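Local coordinates for monooxygenase (Agrobacterium tumefaciens, PDB 2I7G), which probably oxidises an organic substrate with molecular oxygen and a reduced flavin, as a TIM-barrel monooxygenase of the bacterial luciferase-like family, at residues Leu158-Ala163 and Thr175-Ile180; Arg286-Gly289 and His295-Ala298. One frame throughout, in Å; residues are numbered along the deposited sequence.

Interaction 1 (Leu158-Ala163 and Thr175-Ile180); sequences LDLLLA and TKHPAI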
ATOM      1  N   LEU B 158      11.253  11.551  11.378  1.00 23.15           N
ATOM      2  CA  LEU B 158      10.071  12.253  11.851  1.00 22.75           C
ATOM      3  C   LEU B 158      10.172  13.680  11.336  1.00 23.24           C
ATOM      4  O   LEU B 158       9.152  14.208  10.844  1.00 20.17           O
ATOM      5  CB  LEU B 158       9.958  12.204  13.386  1.00 23.03           C
ATOM      6  CG  LEU B 158       8.783  12.975  13.984  1.00 22.69           C
ATOM      7  CD1 LEU B 158       7.438  12.510  13.395  1.00 23.49           C
ATOM      8  CD2 LEU B 158       8.740  12.796  15.490  1.00 23.87           C
ATOM      9  N   ASP B 159      11.374  14.342  11.473  1.00 21.81           N
ATOM     10  CA  ASP B 159      11.540  15.707  10.971  1.00 22.80           C
ATOM     11  C   ASP B 159      11.209  15.762   9.458  1.00 23.18           C
ATOM     12  O   ASP B 159      10.427  16.616   9.001  1.00 22.02           O
ATOM     13  CB  ASP B 159      12.974  16.192  11.199  1.00 21.90           C
ATOM     14  CG  ASP B 159      13.160  17.638  10.828  1.00 27.07           C
ATOM     15  OD1 ASP B 159      12.576  18.504  11.516  1.00 30.70           O
ATOM     16  OD2 ASP B 159      13.936  17.912   9.882  1.00 28.21           O
ATOM     17  N   LEU B 160      11.755  14.811   8.682  1.00 23.63           N
ATOM     18  CA  LEU B 160      11.340  14.751   7.240  1.00 24.04           C
ATOM     19  C   LEU B 160       9.815  14.556   7.013  1.00 23.00           C
ATOM     20  O   LEU B 160       9.171  15.296   6.252  1.00 23.43           O
ATOM     21  CB  LEU B 160      12.165  13.745   6.491  1.00 23.49           C
ATOM     22  CG  LEU B 160      11.806  13.529   5.021  1.00 23.44           C
ATOM     23  CD1 LEU B 160      11.827  14.863   4.248  1.00 21.83           C
ATOM     24  CD2 LEU B 160      12.841  12.517   4.505  1.00 22.59           C
ATOM     25  N   LEU B 161       9.219  13.574   7.680  1.00 22.41           N
ATOM     26  CA  LEU B 161       7.779  13.341   7.537  1.00 21.98           C
ATOM     27  C   LEU B 161       6.966  14.613   7.796  1.00 22.04           C
ATOM     28  O   LEU B 161       6.026  14.919   7.062  1.00 21.24           O
ATOM     29  CB  LEU B 161       7.316  12.233   8.493  1.00 21.68           C
ATOM     30  CG  LEU B 161       5.857  11.798   8.403  1.00 22.18           C
ATOM     31  CD1 LEU B 161       5.449  11.356   7.003  1.00 25.16           C
ATOM     32  CD2 LEU B 161       5.608  10.682   9.429  1.00 22.47           C
ATOM     33  N   LEU B 162       7.316  15.353   8.838  1.00 22.21           N
ATOM     34  CA  LEU B 162       6.581  16.592   9.145  1.00 22.47           C
ATOM     35  C   LEU B 162       6.810  17.682   8.079  1.00 22.64           C
ATOM     36  O   LEU B 162       5.883  18.424   7.740  1.00 22.71           O
ATOM     37  CB  LEU B 162       6.974  17.127  10.526  1.00 22.86           C
ATOM     38  CG  LEU B 162       6.589  16.199  11.696  1.00 23.51           C
ATOM     39  CD1 LEU B 162       7.218  16.643  13.032  1.00 25.69           C
ATOM     40  CD2 LEU B 162       5.064  16.035  11.837  1.00 25.20           C
ATOM     41  N   ALA B 163       8.027  17.748   7.538  1.00 21.58           N
ATOM     42  CA  ALA B 163       8.340  18.678   6.438  1.00 22.60           C
ATOM     43  C   ALA B 163       7.473  18.363   5.212  1.00 23.43           C
ATOM     44  O   ALA B 163       6.920  19.281   4.585  1.00 22.83           O
ATOM     45  CB  ALA B 163       9.803  18.579   6.087  1.00 22.08           C
ATOM     46  N   THR B 175      21.627  13.324   8.210  1.00 31.33           N
ATOM     47  CA  THR B 175      22.794  12.452   8.253  1.00 33.13           C
ATOM     48  C   THR B 175      22.457  10.983   7.963  1.00 34.46           C
ATOM     49  O   THR B 175      23.351  10.199   7.637  1.00 35.81           O
ATOM     50  CB  THR B 175      23.531  12.540   9.625  1.00 33.56           C
ATOM     51  OG1 THR B 175      22.737  11.909  10.633  1.00 33.76           O
ATOM     52  CG2 THR B 175      23.781  13.987  10.038  1.00 32.95           C
ATOM     53  N   LYS B 176      21.183  10.604   8.111  1.00 35.29           N
ATOM     54  CA  LYS B 176      20.763   9.200   8.022  1.00 36.19           C
ATOM     55  C   LYS B 176      19.745   8.958   6.903  1.00 36.00           C
ATOM     56  O   LYS B 176      19.074   7.913   6.880  1.00 37.99           O
ATOM     57  CB  LYS B 176      20.149   8.719   9.360  1.00 36.43           C
ATOM     58  CG  LYS B 176      21.044   8.756  10.578  1.00 39.20           C
ATOM     59  CD  LYS B 176      22.341   7.987  10.359  1.00 42.77           C
ATOM     60  CE  LYS B 176      22.938   7.519  11.671  1.00 45.53           C
ATOM     61  NZ  LYS B 176      24.383   7.205  11.491  1.00 46.33           N
ATOM     62  N   HIS B 177      19.592   9.929   6.001  1.00 34.92           N
ATOM     63  CA  HIS B 177      18.646   9.842   4.893  1.00 33.47           C
ATOM     64  C   HIS B 177      19.165  10.756   3.779  1.00 32.09           C
ATOM     65  O   HIS B 177      19.701  11.832   4.065  1.00 30.97           O
ATOM     66  CB  HIS B 177      17.226  10.257   5.344  1.00 34.19           C
ATOM     67  CG  HIS B 177      16.156  10.071   4.293  1.00 35.31           C
ATOM     68  ND1 HIS B 177      15.992  10.935   3.229  1.00 39.25           N
ATOM     69  CD2 HIS B 177      15.204   9.115   4.144  1.00 36.97           C
ATOM     70  CE1 HIS B 177      14.988  10.523   2.475  1.00 40.03           C
ATOM     71  NE2 HIS B 177      14.493   9.418   3.007  1.00 36.38           N
ATOM     72  N   PRO B 178      19.042  10.328   2.505  1.00 30.75           N
ATOM     73  CA  PRO B 178      19.503  11.219   1.430  1.00 30.25           C
ATOM     74  C   PRO B 178      18.812  12.597   1.412  1.00 29.32           C
ATOM     75  O   PRO B 178      17.655  12.735   1.851  1.00 29.31           O
ATOM     76  CB  PRO B 178      19.194  10.431   0.141  1.00 30.65           C
ATOM     77  CG  PRO B 178      19.063   9.005   0.598  1.00 30.83           C
ATOM     78  CD  PRO B 178      18.523   9.047   1.989  1.00 30.74           C
ATOM     79  N   ALA B 179      19.528  13.595   0.896  1.00 28.81           N
ATOM     80  CA  ALA B 179      19.009  14.953   0.770  1.00 27.34           C
ATOM     81  C   ALA B 179      17.874  15.012  -0.261  1.00 26.83           C
ATOM     82  O   ALA B 179      17.827  14.226  -1.216  1.00 27.69           O
ATOM     83  CB  ALA B 179      20.130  15.914   0.385  1.00 27.91           C
ATOM     84  N   ILE B 180      16.950  15.939  -0.064  1.00 24.47           N
ATOM     85  CA  ILE B 180      15.957  16.234  -1.096  1.00 23.42           C
ATOM     86  C   ILE B 180      16.108  17.700  -1.441  1.00 23.76           C
ATOM     87  O   ILE B 180      15.958  18.556  -0.568  1.00 23.70           O
ATOM     88  CB  ILE B 180      14.509  15.962  -0.600  1.00 22.31           C
ATOM     89  CG1 ILE B 180      14.383  14.494  -0.176  1.00 22.52           C
ATOM     90  CG2 ILE B 180      13.497  16.257  -1.702  1.00 23.57           C
ATOM     91  CD1 ILE B 180      13.105  14.234   0.692  1.00 24.37           C
TER
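Leu160 carries the helix side of this contact and meets both His177 and Ile180. Its two methyl branches divide the work. The apolar part is a methyl-to-methyl touch: Leu160 CD1 lies 3.8 Å from Ile180 CD1, and the two side chains cross at about a right angle. The CH-pi part uses the other branch. Leu160 CD2 sits over one face of the imidazole, 3.7 Å from the centroid of the His177 ring and 17° off its normal. The leucine has CG anti to its own N (chi1 177°), which carries the fork outward from helix 150-166 to the loop.

Polar bonds fix the ring. His177 ND1 donates to Pro178 O at 2.8 Å, on a lone pair in the carbonyl plane, and the N-H...O angle is 148°. His177 NE2 is hydrogen-bonded to Asp108 OD1. With both nitrogens held, rotation of the ring is restricted. Pro178 CD lies toward the rim of the opposite face, 3.3 Å above the His177 ring plane, so carbons flank the imidazole on both faces. Pro109 of helix 109-122 touches both Leu160 and His177.

Ile180 begins the short strand 180-181, and its backbone pairs with Trp172. The arrangement is plain packing of a small antiparallel sheet and its connecting loop against helix 150-166, which packs by Leu158 and Leu161 on strand 196-200 of the TIM barrel.

Interaction 2 (Arg286-Gly289 and His295-Ala298); sequences RGWG and HFDA. With SO4 (sulfate ion), chain F.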
ATOM      1  N   ARG B 286       4.499  -8.455  30.371  1.00 34.52           N
ATOM      2  CA  ARG B 286       4.215  -7.915  31.700  1.00 33.84           C
ATOM      3  C   ARG B 286       5.015  -8.645  32.782  1.00 34.14           C
ATOM      4  O   ARG B 286       4.932  -8.295  33.960  1.00 34.80           O
ATOM      5  CB  ARG B 286       2.716  -8.049  31.996  1.00 32.92           C
ATOM      6  CG  ARG B 286       1.865  -7.132  31.128  1.00 30.71           C
ATOM      7  CD  ARG B 286       0.384  -7.553  31.109  1.00 32.69           C
ATOM      8  NE  ARG B 286      -0.429  -6.535  30.426  1.00 32.43           N
ATOM      9  CZ  ARG B 286      -0.376  -6.257  29.116  1.00 34.66           C
ATOM     10  NH1 ARG B 286       0.420  -6.963  28.282  1.00 34.40           N
ATOM     11  NH2 ARG B 286      -1.142  -5.279  28.626  1.00 31.75           N
ATOM     12  N   GLY B 287       5.770  -9.672  32.387  1.00 33.88           N
ATOM     13  CA  GLY B 287       6.617 -10.410  33.358  1.00 34.13           C
ATOM     14  C   GLY B 287       5.954 -11.578  34.083  1.00 34.31           C
ATOM     15  O   GLY B 287       6.446 -12.033  35.143  1.00 35.16           O
ATOM     16  N   TRP B 288       4.858 -12.096  33.530  1.00 33.52           N
ATOM     17  CA  TRP B 288       4.280 -13.326  34.079  1.00 33.58           C
ATOM     18  C   TRP B 288       3.884 -14.370  33.031  1.00 33.38           C
ATOM     19  O   TRP B 288       3.710 -14.067  31.831  1.00 33.22           O
ATOM     20  CB  TRP B 288       3.156 -13.039  35.092  1.00 33.60           C
ATOM     21  CG  TRP B 288       2.165 -11.949  34.672  1.00 33.22           C
ATOM     22  CD1 TRP B 288       2.252 -10.600  34.961  1.00 33.48           C
ATOM     23  CD2 TRP B 288       0.952 -12.115  33.909  1.00 33.94           C
ATOM     24  NE1 TRP B 288       1.165  -9.927  34.437  1.00 33.56           N
ATOM     25  CE2 TRP B 288       0.360 -10.826  33.773  1.00 34.38           C
ATOM     26  CE3 TRP B 288       0.308 -13.221  33.323  1.00 32.66           C
ATOM     27  CZ2 TRP B 288      -0.857 -10.620  33.074  1.00 33.97           C
ATOM     28  CZ3 TRP B 288      -0.886 -13.017  32.640  1.00 33.36           C
ATOM     29  CH2 TRP B 288      -1.457 -11.725  32.516  1.00 33.89           C
ATOM     30  N   GLY B 289       3.820 -15.615  33.494  1.00 34.11           N
ATOM     31  CA  GLY B 289       3.567 -16.773  32.648  1.00 34.42           C
ATOM     32  C   GLY B 289       2.098 -16.920  32.272  1.00 34.78           C
ATOM     33  O   GLY B 289       1.208 -16.377  32.954  1.00 34.67           O
ATOM     34  N   HIS B 295      -1.933 -13.149  38.478  1.00 31.64           N
ATOM     35  CA  HIS B 295      -1.539 -11.923  37.791  1.00 30.33           C
ATOM     36  C   HIS B 295      -2.575 -11.448  36.758  1.00 29.44           C
ATOM     37  O   HIS B 295      -2.879 -10.250  36.685  1.00 27.92           O
ATOM     38  CB  HIS B 295      -0.160 -12.066  37.173  1.00 32.05           C
ATOM     39  CG  HIS B 295       0.948 -11.635  38.087  1.00 37.46           C
ATOM     40  ND1 HIS B 295       1.379 -12.405  39.149  1.00 43.32           N
ATOM     41  CD2 HIS B 295       1.698 -10.505  38.110  1.00 42.33           C
ATOM     42  CE1 HIS B 295       2.365 -11.778  39.771  1.00 44.88           C
ATOM     43  NE2 HIS B 295       2.579 -10.625  39.160  1.00 44.52           N
ATOM     44  N   PHE B 296      -3.118 -12.383  35.974  1.00 27.58           N
ATOM     45  CA  PHE B 296      -4.144 -12.036  34.996  1.00 27.62           C
ATOM     46  C   PHE B 296      -5.371 -11.453  35.717  1.00 26.84           C
ATOM     47  O   PHE B 296      -5.950 -10.454  35.279  1.00 25.39           O
ATOM     48  CB  PHE B 296      -4.529 -13.276  34.201  1.00 28.24           C
ATOM     49  CG  PHE B 296      -5.757 -13.104  33.328  1.00 28.75           C
ATOM     50  CD1 PHE B 296      -5.743 -12.266  32.221  1.00 29.36           C
ATOM     51  CD2 PHE B 296      -6.918 -13.828  33.619  1.00 28.84           C
ATOM     52  CE1 PHE B 296      -6.878 -12.126  31.397  1.00 32.39           C
ATOM     53  CE2 PHE B 296      -8.043 -13.709  32.797  1.00 28.31           C
ATOM     54  CZ  PHE B 296      -8.027 -12.876  31.698  1.00 28.54           C
ATOM     55  N   ASP B 297      -5.750 -12.071  36.831  1.00 26.13           N
ATOM     56  CA  ASP B 297      -6.936 -11.622  37.541  1.00 26.40           C
ATOM     57  C   ASP B 297      -6.711 -10.244  38.117  1.00 25.96           C
ATOM     58  O   ASP B 297      -7.616  -9.422  38.091  1.00 26.70           O
ATOM     59  CB  ASP B 297      -7.328 -12.595  38.650  1.00 27.23           C
ATOM     60  CG  ASP B 297      -8.153 -13.783  38.139  1.00 28.17           C
ATOM     61  OD1 ASP B 297      -8.572 -13.824  36.967  1.00 28.36           O
ATOM     62  OD2 ASP B 297      -8.381 -14.695  38.981  1.00 31.74           O
ATOM     63  N   ALA B 298      -5.506 -10.001  38.639  1.00 25.64           N
ATOM     64  CA  ALA B 298      -5.144  -8.681  39.131  1.00 25.61           C
ATOM     65  C   ALA B 298      -5.130  -7.649  37.977  1.00 25.26           C
ATOM     66  O   ALA B 298      -5.604  -6.510  38.113  1.00 26.49           O
ATOM     67  CB  ALA B 298      -3.785  -8.750  39.832  1.00 26.47           C
TER
HETATM   68  S   SO4 F 703       0.283  -6.878  34.937  0.70 26.41           S
HETATM   69  O1  SO4 F 703       1.236  -6.396  33.954  0.70 41.54           O
HETATM   70  O2  SO4 F 703      -0.478  -5.746  35.410  0.70 41.01           O
HETATM   71  O3  SO4 F 703      -0.605  -7.842  34.334  0.70 41.19           O
HETATM   72  O4  SO4 F 703       0.986  -7.447  36.077  0.70 41.52           O
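Helix-loop-helix packing in an excursion from the TIM barrel brings Trp288, in the loop after helix 279-286, against His295 and Phe296 of helix 293-300. A sulfate is bound beside it. The first helix ends in a Schellman motif at Gly287, which has positive phi. The chain then turns, and the Trp288 indole meets the second helix. Trp288 CG lies between the backbone N and the carbonyl carbon (chi1 44°), which turns the indole toward that helix.

The main touch is a CH-pi contact. His295 CB lies over the indole face, 3.4 Å from the centroid of the Trp288 five-membered ring and only 9° off the normal. The imidazole itself is oblique to the indole, so the rings do not form a regular stack. Farther along the same face, the backbone N of Phe296 lies above the indole. The outer end of the six-membered ring then reaches the helix: Trp288 CH2 is 3.8 Å from Phe296 CB. The phenyl group leads away from the indole and stacks on Tyr272. Met279 touches both Trp288 and Phe296.

Arg286 has its guanidinium engaged by Asn305, His257 and the carbonyl of Ile282. Its aliphatic chain, rather than its charged end, lies nearest the sulfate. The ion probably comes from the crystallisation liquor and is also hydrogen-bonded to Gly224 N. It sits at the indole edge, with sulfur in the ring plane. There Trp288 NE1 donates to SO4 O3 at 2.7 Å, and the N-H...O angle of 133° makes the bond clearly bent.

How the interactions relate
Interaction 1 closes before interaction 2 opens along the chain, and both belong to the luciferase-like monooxygenase fold. Their centres are 41 Å apart, their nearest atoms about 24 Å, and they lie on opposite sides of the chain's centre. They share no helix or strand. Interaction 1 joins helix 150-166 to the small antiparallel sheet that precedes barrel strand 196-200. Interaction 2 joins the loop after helix 279-286 to helix 293-300, between barrel strands 252-260 and 329-333, before the short strand 307-309 that pairs with 252-260. Each is therefore a local contact within an excursion between successive strands of the parallel barrel. Interaction 1 also approaches the second subunit, through Pro178, whereas no other protein chain touches interaction 2.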